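Uncharacterized protein (PDB 3JYG) is of unknown function but belongs to the 6-pyruvoyl tetrahydropterin synthase family and holds a zinc ion in a three-subunit assembly. Local coordinates at residues Q6-F11 and K45-L50; R18-E23 and I82-D87; L94-D99 and E127-F132. All coordinates share one frame; numbering follows the deposited sequence.

Contact 1 of 3, residues Q6-F11 and K45-L50; sequences QIAKEF and KVIVHL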
loop_
_atom_site.group_PDB
_atom_site.type_symbol
_atom_site.label_atom_id
_atom_site.label_comp_id
_atom_site.label_asym_id
_atom_site.label_seq_id
_atom_site.Cartn_x
_atom_site.Cartn_y
_atom_site.Cartn_z
ATOM N N GLN A 6 1.036 -0.222 14.569
ATOM C CA GLN A 6 2.220 -0.250 13.707
ATOM C C GLN A 6 2.524 1.158 13.185
ATOM O O GLN A 6 1.617 1.981 13.100
ATOM C CB GLN A 6 2.033 -1.205 12.519
ATOM C CG GLN A 6 2.053 -2.696 12.856
ATOM C CD GLN A 6 1.983 -3.608 11.608
ATOM O OE1 GLN A 6 1.807 -3.128 10.496
ATOM N NE2 GLN A 6 2.139 -4.936 11.809
ATOM N N ILE A 7 3.788 1.438 12.861
ATOM C CA ILE A 7 4.106 2.638 12.086
ATOM C C ILE A 7 4.909 2.175 10.888
ATOM O O ILE A 7 5.527 1.117 10.961
ATOM C CB ILE A 7 4.844 3.746 12.891
ATOM C CG1 ILE A 7 6.112 3.209 13.579
ATOM C CG2 ILE A 7 3.871 4.381 13.894
ATOM C CD1 ILE A 7 7.291 4.229 13.641
ATOM N N ALA A 8 4.876 2.925 9.785
ATOM C CA ALA A 8 5.667 2.576 8.630
ATOM C C ALA A 8 6.302 3.835 8.079
ATOM O O ALA A 8 5.633 4.890 7.992
ATOM C CB ALA A 8 4.806 1.987 7.577
ATOM N N LYS A 9 7.549 3.716 7.640
ATOM C CA LYS A 9 8.204 4.872 7.058
ATOM C C LYS A 9 9.002 4.458 5.843
ATOM O O LYS A 9 9.637 3.405 5.864
ATOM C CB LYS A 9 9.088 5.570 8.092
ATOM C CG LYS A 9 9.899 6.719 7.492
ATOM C CD LYS A 9 10.094 7.931 8.410
ATOM C CE LYS A 9 10.597 9.102 7.553
ATOM N NZ LYS A 9 11.236 10.157 8.388
ATOM N N GLU A 10 8.953 5.319 4.821
ATOM C CA GLU A 10 9.586 5.149 3.494
ATOM C C GLU A 10 10.949 5.849 3.410
ATOM O O GLU A 10 11.154 6.941 3.996
ATOM C CB GLU A 10 8.668 5.681 2.366
ATOM C CG GLU A 10 7.204 5.170 2.472
ATOM C CD GLU A 10 6.323 5.484 1.248
ATOM O OE1 GLU A 10 6.684 6.340 0.403
ATOM O OE2 GLU A 10 5.255 4.854 1.128
ATOM N N PHE A 11 11.870 5.206 2.691
ATOM C CA PHE A 11 13.223 5.740 2.453
ATOM C C PHE A 11 13.614 5.455 0.999
ATOM O O PHE A 11 13.549 4.308 0.555
ATOM C CB PHE A 11 14.235 5.107 3.391
ATOM C CG PHE A 11 13.846 5.168 4.834
ATOM C CD1 PHE A 11 13.031 4.175 5.396
ATOM C CD2 PHE A 11 14.284 6.219 5.639
ATOM C CE1 PHE A 11 12.695 4.222 6.760
ATOM C CE2 PHE A 11 13.947 6.266 7.002
ATOM C CZ PHE A 11 13.137 5.281 7.540
ATOM N N LYS A 45 12.757 1.921 -3.160
ATOM C CA LYS A 45 12.128 2.461 -1.953
ATOM C C LYS A 45 12.083 1.409 -0.852
ATOM O O LYS A 45 11.579 0.319 -1.077
ATOM C CB LYS A 45 10.735 2.988 -2.283
ATOM C CG LYS A 45 9.969 3.568 -1.081
ATOM C CD LYS A 45 8.487 3.863 -1.501
ATOM C CE LYS A 45 8.392 4.950 -2.539
ATOM N NZ LYS A 45 8.652 6.266 -1.826
ATOM N N VAL A 46 12.636 1.732 0.310
ATOM C CA VAL A 46 12.573 0.851 1.493
ATOM C C VAL A 46 11.367 1.279 2.355
ATOM O O VAL A 46 11.237 2.477 2.678
ATOM C CB VAL A 46 13.835 0.925 2.352
ATOM C CG1 VAL A 46 13.833 -0.235 3.395
ATOM C CG2 VAL A 46 15.098 0.779 1.490
ATOM N N ILE A 47 10.509 0.333 2.749
ATOM C CA ILE A 47 9.471 0.639 3.729
ATOM C C ILE A 47 9.643 -0.230 4.981
ATOM O O ILE A 47 9.536 -1.461 4.896
ATOM C CB ILE A 47 8.049 0.420 3.167
ATOM C CG1 ILE A 47 7.933 1.055 1.784
ATOM C CG2 ILE A 47 6.996 1.018 4.183
ATOM C CD1 ILE A 47 6.536 1.036 1.159
ATOM N N VAL A 48 9.877 0.420 6.123
ATOM C CA VAL A 48 10.122 -0.278 7.409
ATOM C C VAL A 48 8.840 -0.260 8.251
ATOM O O VAL A 48 8.277 0.811 8.460
ATOM C CB VAL A 48 11.251 0.440 8.204
ATOM C CG1 VAL A 48 11.416 -0.149 9.619
ATOM C CG2 VAL A 48 12.526 0.387 7.438
ATOM N N HIS A 49 8.371 -1.421 8.698
ATOM C CA HIS A 49 7.173 -1.492 9.533
ATOM C C HIS A 49 7.567 -1.899 10.941
ATOM O O HIS A 49 8.263 -2.918 11.129
ATOM C CB HIS A 49 6.160 -2.487 8.950
ATOM C CG HIS A 49 5.721 -2.154 7.563
ATOM N ND1 HIS A 49 4.529 -1.526 7.300
ATOM C CD2 HIS A 49 6.313 -2.372 6.362
ATOM C CE1 HIS A 49 4.388 -1.401 5.986
ATOM N NE2 HIS A 49 5.471 -1.889 5.398
ATOM N N LEU A 50 7.193 -1.064 11.916
ATOM C CA LEU A 50 7.599 -1.274 13.294
ATOM C C LEU A 50 6.296 -1.489 14.034
ATOM O O LEU A 50 5.281 -0.924 13.617
ATOM C CB LEU A 50 8.328 -0.046 13.860
ATOM C CG LEU A 50 9.683 0.350 13.238
ATOM C CD1 LEU A 50 10.361 1.449 14.073
ATOM C CD2 LEU A 50 10.612 -0.903 13.095
HETATM O O HOH W 1 2.525 -0.780 9.032
#

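Contact 2 of 3, residues R18-E23 and I82-D87; sequences RVWSQE and IIDIDD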
loop_
_atom_site.group_PDB
_atom_site.type_symbol
_atom_site.label_atom_id
_atom_site.label_comp_id
_atom_site.label_asym_id
_atom_site.label_seq_id
_atom_site.Cartn_x
_atom_site.Cartn_y
_atom_site.Cartn_z
ATOM N N ARG A 18 23.207 -5.492 -11.019
ATOM C CA ARG A 18 22.735 -6.530 -11.906
ATOM C C ARG A 18 22.483 -7.796 -11.068
ATOM O O ARG A 18 23.111 -7.997 -10.029
ATOM C CB ARG A 18 23.742 -6.777 -13.048
ATOM C CG ARG A 18 24.865 -7.726 -12.730
ATOM C CD ARG A 18 25.753 -7.982 -13.961
ATOM N NE ARG A 18 26.617 -9.152 -13.759
ATOM C CZ ARG A 18 26.648 -10.221 -14.564
ATOM N NH1 ARG A 18 25.845 -10.319 -15.643
ATOM N NH2 ARG A 18 27.502 -11.201 -14.293
ATOM N N VAL A 19 21.567 -8.622 -11.547
ATOM C CA VAL A 19 21.207 -9.879 -10.905
ATOM C C VAL A 19 21.822 -10.947 -11.776
ATOM O O VAL A 19 21.252 -11.317 -12.785
ATOM C CB VAL A 19 19.681 -10.062 -10.905
ATOM C CG1 VAL A 19 19.287 -11.363 -10.172
ATOM C CG2 VAL A 19 19.018 -8.842 -10.246
ATOM N N TRP A 20 22.989 -11.418 -11.372
ATOM C CA TRP A 20 23.902 -12.128 -12.279
ATOM C C TRP A 20 23.378 -13.553 -12.532
ATOM O O TRP A 20 23.583 -14.114 -13.589
ATOM C CB TRP A 20 25.341 -12.098 -11.719
ATOM C CG TRP A 20 25.565 -12.812 -10.373
ATOM C CD1 TRP A 20 25.659 -12.231 -9.108
ATOM C CD2 TRP A 20 25.746 -14.233 -10.178
ATOM N NE1 TRP A 20 25.882 -13.219 -8.161
ATOM C CE2 TRP A 20 25.938 -14.445 -8.789
ATOM C CE3 TRP A 20 25.773 -15.348 -11.060
ATOM C CZ2 TRP A 20 26.143 -15.743 -8.240
ATOM C CZ3 TRP A 20 25.987 -16.616 -10.526
ATOM C CH2 TRP A 20 26.175 -16.797 -9.127
ATOM N N SER A 21 22.667 -14.086 -11.545
ATOM C CA SER A 21 22.199 -15.447 -11.553
ATOM C C SER A 21 20.794 -15.641 -12.157
ATOM O O SER A 21 20.240 -16.744 -12.100
ATOM C CB SER A 21 22.150 -15.913 -10.100
ATOM O OG SER A 21 21.227 -15.115 -9.362
ATOM N N GLN A 22 20.195 -14.587 -12.695
ATOM C CA GLN A 22 18.817 -14.687 -13.149
ATOM C C GLN A 22 18.586 -15.883 -14.130
ATOM O O GLN A 22 19.328 -16.042 -15.115
ATOM C CB GLN A 22 18.368 -13.361 -13.796
ATOM C CG GLN A 22 16.879 -13.399 -14.265
ATOM C CD GLN A 22 16.524 -12.298 -15.256
ATOM O OE1 GLN A 22 17.366 -11.870 -16.082
ATOM N NE2 GLN A 22 15.275 -11.841 -15.191
ATOM N N GLU A 23 17.566 -16.709 -13.870
ATOM C CA GLU A 23 17.105 -17.678 -14.904
ATOM C C GLU A 23 15.589 -17.580 -15.115
ATOM O O GLU A 23 14.859 -17.282 -14.172
ATOM C CB GLU A 23 17.460 -19.125 -14.539
ATOM C CG GLU A 23 18.924 -19.408 -14.375
ATOM C CD GLU A 23 19.188 -20.770 -13.701
ATOM O OE1 GLU A 23 18.363 -21.720 -13.865
ATOM O OE2 GLU A 23 20.224 -20.889 -13.011
ATOM N N ILE A 82 25.559 -1.634 -6.519
ATOM C CA ILE A 82 25.584 -2.748 -5.532
ATOM C C ILE A 82 25.964 -4.039 -6.259
ATOM O O ILE A 82 25.345 -4.437 -7.240
ATOM C CB ILE A 82 24.218 -2.974 -4.810
ATOM C CG1 ILE A 82 23.684 -1.658 -4.196
ATOM C CG2 ILE A 82 24.348 -4.112 -3.751
ATOM C CD1 ILE A 82 22.267 -1.794 -3.557
ATOM N N ILE A 83 27.027 -4.677 -5.792
ATOM C CA ILE A 83 27.545 -5.846 -6.501
ATOM C C ILE A 83 27.774 -7.017 -5.536
ATOM O O ILE A 83 28.313 -6.848 -4.442
ATOM C CB ILE A 83 28.801 -5.511 -7.278
ATOM C CG1 ILE A 83 29.167 -6.646 -8.256
ATOM C CG2 ILE A 83 29.951 -5.173 -6.279
ATOM C CD1 ILE A 83 30.380 -6.322 -9.240
ATOM N N ASP A 84 27.321 -8.205 -5.955
ATOM C CA ASP A 84 27.599 -9.426 -5.221
ATOM C C ASP A 84 29.123 -9.679 -5.268
ATOM O O ASP A 84 29.740 -9.633 -6.332
ATOM C CB ASP A 84 26.743 -10.573 -5.832
ATOM C CG ASP A 84 26.860 -11.919 -5.082
ATOM O OD1 ASP A 84 27.696 -12.105 -4.192
ATOM O OD2 ASP A 84 26.079 -12.833 -5.414
ATOM N N ILE A 85 29.738 -9.867 -4.090
ATOM C CA ILE A 85 31.107 -10.413 -4.024
ATOM C C ILE A 85 31.310 -11.605 -4.988
ATOM O O ILE A 85 32.385 -11.767 -5.535
ATOM C CB ILE A 85 31.535 -10.785 -2.554
ATOM C CG1 ILE A 85 33.029 -11.097 -2.414
ATOM C CG2 ILE A 85 30.645 -11.905 -1.915
ATOM C CD1 ILE A 85 33.952 -9.873 -2.666
ATOM N N ASP A 86 30.304 -12.437 -5.176
ATOM C CA ASP A 86 30.488 -13.603 -6.023
ATOM C C ASP A 86 29.955 -13.472 -7.405
ATOM O O ASP A 86 29.785 -14.454 -8.072
ATOM C CB ASP A 86 29.869 -14.833 -5.380
ATOM C CG ASP A 86 30.794 -15.465 -4.339
ATOM O OD1 ASP A 86 32.017 -15.165 -4.346
ATOM O OD2 ASP A 86 30.297 -16.242 -3.512
ATOM N N ASP A 87 29.611 -12.262 -7.811
ATOM C CA ASP A 87 29.290 -12.006 -9.206
ATOM C C ASP A 87 30.507 -12.406 -10.038
ATOM O O ASP A 87 31.615 -11.994 -9.734
ATOM C CB ASP A 87 28.947 -10.501 -9.374
ATOM C CG ASP A 87 28.424 -10.159 -10.768
ATOM O OD1 ASP A 87 28.901 -10.759 -11.772
ATOM O OD2 ASP A 87 27.532 -9.280 -10.852
HETATM O O HOH W 2 26.124 -8.485 -8.544
HETATM O O HOH W 3 25.189 -6.050 -9.431
#

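Contact 3 of 3, residues L94-D99 and E127-F132; sequences LPHFAD and ELYESF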
loop_
_atom_site.group_PDB
_atom_site.type_symbol
_atom_site.label_atom_id
_atom_site.label_comp_id
_atom_site.label_asym_id
_atom_site.label_seq_id
_atom_site.Cartn_x
_atom_site.Cartn_y
_atom_site.Cartn_z
ATOM N N LEU A 94 35.970 -4.829 -11.041
ATOM C CA LEU A 94 36.945 -4.352 -10.032
ATOM C C LEU A 94 38.338 -5.023 -10.152
ATOM O O LEU A 94 38.777 -5.705 -9.218
ATOM C CB LEU A 94 36.391 -4.534 -8.597
ATOM C CG LEU A 94 35.142 -3.735 -8.192
ATOM C CD1 LEU A 94 33.897 -4.574 -8.594
ATOM C CD2 LEU A 94 35.142 -3.396 -6.675
ATOM N N PRO A 95 39.034 -4.821 -11.303
ATOM C CA PRO A 95 40.289 -5.524 -11.583
ATOM C C PRO A 95 41.408 -5.291 -10.561
ATOM O O PRO A 95 42.200 -6.212 -10.320
ATOM C CB PRO A 95 40.672 -5.002 -12.989
ATOM C CG PRO A 95 40.048 -3.642 -13.091
ATOM C CD PRO A 95 38.678 -3.909 -12.425
ATOM N N HIS A 96 41.445 -4.115 -9.920
ATOM C CA HIS A 96 42.445 -3.814 -8.902
ATOM C C HIS A 96 42.236 -4.577 -7.617
ATOM O O HIS A 96 43.076 -4.505 -6.731
ATOM C CB HIS A 96 42.472 -2.303 -8.587
ATOM C CG HIS A 96 42.904 -1.458 -9.742
ATOM N ND1 HIS A 96 42.064 -1.153 -10.795
ATOM C CD2 HIS A 96 44.094 -0.875 -10.027
ATOM C CE1 HIS A 96 42.712 -0.402 -11.669
ATOM N NE2 HIS A 96 43.943 -0.212 -11.221
ATOM N N PHE A 97 41.088 -5.256 -7.497
ATOM C CA PHE A 97 40.699 -5.976 -6.288
ATOM C C PHE A 97 40.225 -7.381 -6.687
ATOM O O PHE A 97 39.321 -7.948 -6.065
ATOM C CB PHE A 97 39.571 -5.213 -5.545
ATOM C CG PHE A 97 39.994 -3.853 -5.028
ATOM C CD1 PHE A 97 39.816 -2.707 -5.808
ATOM C CD2 PHE A 97 40.608 -3.738 -3.783
ATOM C CE1 PHE A 97 40.242 -1.460 -5.359
ATOM C CE2 PHE A 97 41.017 -2.511 -3.311
ATOM C CZ PHE A 97 40.835 -1.356 -4.096
ATOM N N ALA A 98 40.829 -7.944 -7.729
ATOM C CA ALA A 98 40.365 -9.232 -8.273
ATOM C C ALA A 98 40.488 -10.380 -7.247
ATOM O O ALA A 98 39.716 -11.330 -7.282
ATOM C CB ALA A 98 41.103 -9.576 -9.589
ATOM N N ASP A 99 41.401 -10.241 -6.279
ATOM C CA ASP A 99 41.569 -11.281 -5.262
ATOM C C ASP A 99 40.567 -11.129 -4.121
ATOM O O ASP A 99 40.509 -11.972 -3.227
ATOM C CB ASP A 99 43.022 -11.328 -4.739
ATOM C CG ASP A 99 43.393 -10.155 -3.819
ATOM O OD1 ASP A 99 42.557 -9.275 -3.485
ATOM O OD2 ASP A 99 44.577 -10.120 -3.424
ATOM N N GLU A 127 36.778 7.366 -8.829
ATOM C CA GLU A 127 35.333 7.565 -8.871
ATOM C C GLU A 127 34.668 6.232 -9.146
ATOM O O GLU A 127 33.586 5.966 -8.658
ATOM C CB GLU A 127 34.970 8.530 -10.010
ATOM C CG GLU A 127 35.584 9.911 -9.828
ATOM C CD GLU A 127 35.689 10.713 -11.100
ATOM O OE1 GLU A 127 35.185 10.270 -12.194
ATOM O OE2 GLU A 127 36.265 11.814 -10.980
ATOM N N LEU A 128 35.305 5.401 -9.951
ATOM C CA LEU A 128 34.782 4.080 -10.228
ATOM C C LEU A 128 34.735 3.285 -8.928
ATOM O O LEU A 128 33.669 2.724 -8.568
ATOM C CB LEU A 128 35.659 3.381 -11.282
ATOM C CG LEU A 128 35.527 1.876 -11.412
ATOM C CD1 LEU A 128 34.095 1.490 -11.755
ATOM C CD2 LEU A 128 36.472 1.361 -12.520
ATOM N N TYR A 129 35.869 3.213 -8.215
ATOM C CA TYR A 129 35.897 2.428 -6.943
ATOM C C TYR A 129 35.083 3.008 -5.772
ATOM O O TYR A 129 34.579 2.225 -4.917
ATOM C CB TYR A 129 37.331 2.053 -6.530
ATOM C CG TYR A 129 37.941 1.049 -7.493
ATOM C CD1 TYR A 129 37.473 -0.275 -7.544
ATOM C CD2 TYR A 129 38.959 1.414 -8.380
ATOM C CE1 TYR A 129 38.012 -1.201 -8.422
ATOM C CE2 TYR A 129 39.505 0.475 -9.287
ATOM C CZ TYR A 129 39.034 -0.837 -9.280
ATOM O OH TYR A 129 39.528 -1.786 -10.155
ATOM N N GLU A 130 34.917 4.338 -5.727
ATOM C CA GLU A 130 33.974 4.946 -4.782
ATOM C C GLU A 130 32.527 4.493 -5.016
ATOM O O GLU A 130 31.734 4.502 -4.072
ATOM C CB GLU A 130 34.051 6.482 -4.727
ATOM C CG GLU A 130 35.432 6.986 -4.267
ATOM C CD GLU A 130 35.510 7.413 -2.790
ATOM O OE1 GLU A 130 34.831 6.827 -1.910
ATOM O OE2 GLU A 130 36.275 8.371 -2.508
ATOM N N SER A 131 32.191 4.082 -6.243
ATOM C CA SER A 131 30.796 3.649 -6.544
ATOM C C SER A 131 30.349 2.364 -5.849
ATOM O O SER A 131 29.192 2.195 -5.542
ATOM C CB SER A 131 30.596 3.421 -8.027
ATOM O OG SER A 131 31.162 4.444 -8.791
ATOM N N PHE A 132 31.257 1.428 -5.604
ATOM C CA PHE A 132 30.806 0.062 -5.289
ATOM C C PHE A 132 30.462 -0.201 -3.838
ATOM O O PHE A 132 31.204 0.213 -2.935
ATOM C CB PHE A 132 31.859 -0.953 -5.721
ATOM C CG PHE A 132 31.975 -1.087 -7.191
ATOM C CD1 PHE A 132 30.944 -1.676 -7.937
ATOM C CD2 PHE A 132 33.122 -0.599 -7.868
ATOM C CE1 PHE A 132 31.049 -1.786 -9.312
ATOM C CE2 PHE A 132 33.215 -0.734 -9.253
ATOM C CZ PHE A 132 32.213 -1.328 -9.959
#

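Contact 1 of 3, residues Q6-F11 and K45-L50
F11 CE1 meets V48 CG2 at 3.9 Å, and F11 loses more surface to this contact than any other residue. F11 CG is anti to the carbonyl carbon, beside the backbone N (chi1 -52°); from there the ring reaches back along the neighbouring strand, with V46 O at its edge. L50, next in buried surface, does its share through CB, which lies 3.9 Å from I7 CG1, and the two side chains cross at a slant. Beneath them the backbones run antiparallel, 161° between directions and 4.6 Å between axes. I7 with L50, K9 with V48 and F11 with V46 are hydrogen-bonded pairs; A8 with H49 and E10 with I47 are the non-hydrogen-bonded pairs between.

Strands 3-17 and 40-52 are adjacent antiparallel neighbours inside the mixed sheet, consistent with the T-fold of this family. The side chains of I7, F11, V46, V48 and L50 share one face, where helix 67-77 packs on F11, V46 and V48 and helix 141-155 on V46 and V48.

E10, the third large contributor, rises from the other face with I47 and A8. Its extended chain runs alongside I47, leaving OE2 4.0 Å from I47 CD1, and OE1 forms a salt bridge of 3.0 Å with K45 NZ. K45 bends at its last two torsions, which brings NZ back to E10; it meets OE1 46° out of the carboxylate plane. The same ammonium also forms a salt bridge with D12. At the far end a water joins Q6 OE1 (2.9 Å) to H49 ND1 (2.8 Å), while H49 NE2 bonds E167 on strand 162-169. A strand of the second subunit pairs with Q6 to K9, continuing the sheet across the interface.

Contact 2 of 3, residues R18-E23 and I82-D87
D87 OD1 accepts two hydrogen bonds: a nearly straight one (166°) from R18 NH2 at 2.9 Å, and one from the backbone N of L89, which caps the turn leading into helix 90-93. R18 grips the carboxylate side-on, one nitrogen to each oxygen, with R18 NE reaching D87 OD2 at 3.1 Å on its syn lone pair. The guanidinium and carboxylate planes are tilted 31° from each other. R18 NH1 bonds R37 O, so each partner has a further bond outside this pair.

The contact fastens the loop that follows strand 3-17, whose last residue H17 is a zinc ligand, to the end of strand 80-84 and the type I turn D84-D87. W20 CB lies over one face of the R18 guanidinium, 3.4 Å above its plane. W20 CG sits between the backbone N and the carbonyl carbon (chi1 63°), which brings the indole against the turn: D87 CA stands over the five-membered ring, 3.8 Å from its centroid, a CH-pi contact. W20 NE1 donates to D84 OD2 at 2.8 Å, with the oxygen in the ring plane but the donor above the carboxylate plane. The other oxygen, D84 OD1, takes D86 N in an Asx turn, so each oxygen of D84 has a donor.

Two waters bridge the segments: one joins R18 N and I82 O, and the other is bound by D84 N at 2.9 Å and lies 2.8 Å from D87 OD2.

Contact 3 of 3, residues L94-D99 and E127-F132
Y129 points its ring from the helix into the 94-97 turn, and four residues there meet it from different directions. F97 comes over one face: the rings are edge-to-face, with the edge of F97 toward Y129, centroids 5.1 Å apart and planes at 69°. The closest atoms of this pair are F97 CD1 and Y129 CE1, at 3.5 Å. L94 lies at the rim instead, its CB close to the plane of the Y129 ring and 3.7 Å from Y129 CE1. H96 approaches the hydroxyl end: H96 ND1 and Y129 OH are hydrogen-bonded at 2.7 Å, with the oxygen in the plane of the imidazole. The two rings stand nearly perpendicular, at 85°, and the bond anchors the end of the tyrosine while the edge of F97 lies against one face. P95 CD also lies near the hydroxyl, 3.2 Å from Y129 OH.

L94 has a second aromatic neighbour. With CG anti to the carbonyl carbon (chi1 -64°), its branched end spreads over the face of F132, and L94 CD1 stands above the middle of that ring, 3.8 Å from the centroid and thus in a CH-pi contact. L94 CD2 reaches the ring carbon F132 CD2 at 3.7 Å. L94 thus touches Y129 at the ring edge and F132 on the ring face.

In the fold, the turn that follows helix 90-93 is packed against the last part of helix 123-131 and the first residue of strand 132-135. V113 of strand 110-113 touches L94, F97 and Y129, while I83 of strand 80-84 lies against L94 and F132.

How the contacts relate
From the N terminus, strand 3-17 supplies the first half of contact 1, and the loop after it the first half of contact 2. Contact 1 closes at 45-50, on strand 40-52; contact 2 closes later, at 82-87, so the two cross along the chain. Their centres lie 26 Å apart, on opposite sides of the chain's centre, joined through a sheet in which strands 3-17 and 80-84 are neighbours. Contact 3 follows in series, closing the loop from 94-99 to 127-132 and tying the end of helix 123-131 to the turn after helix 90-93. It touches contact 2 through I83, whose CD1 lies 4.0 Å from L94 CD1.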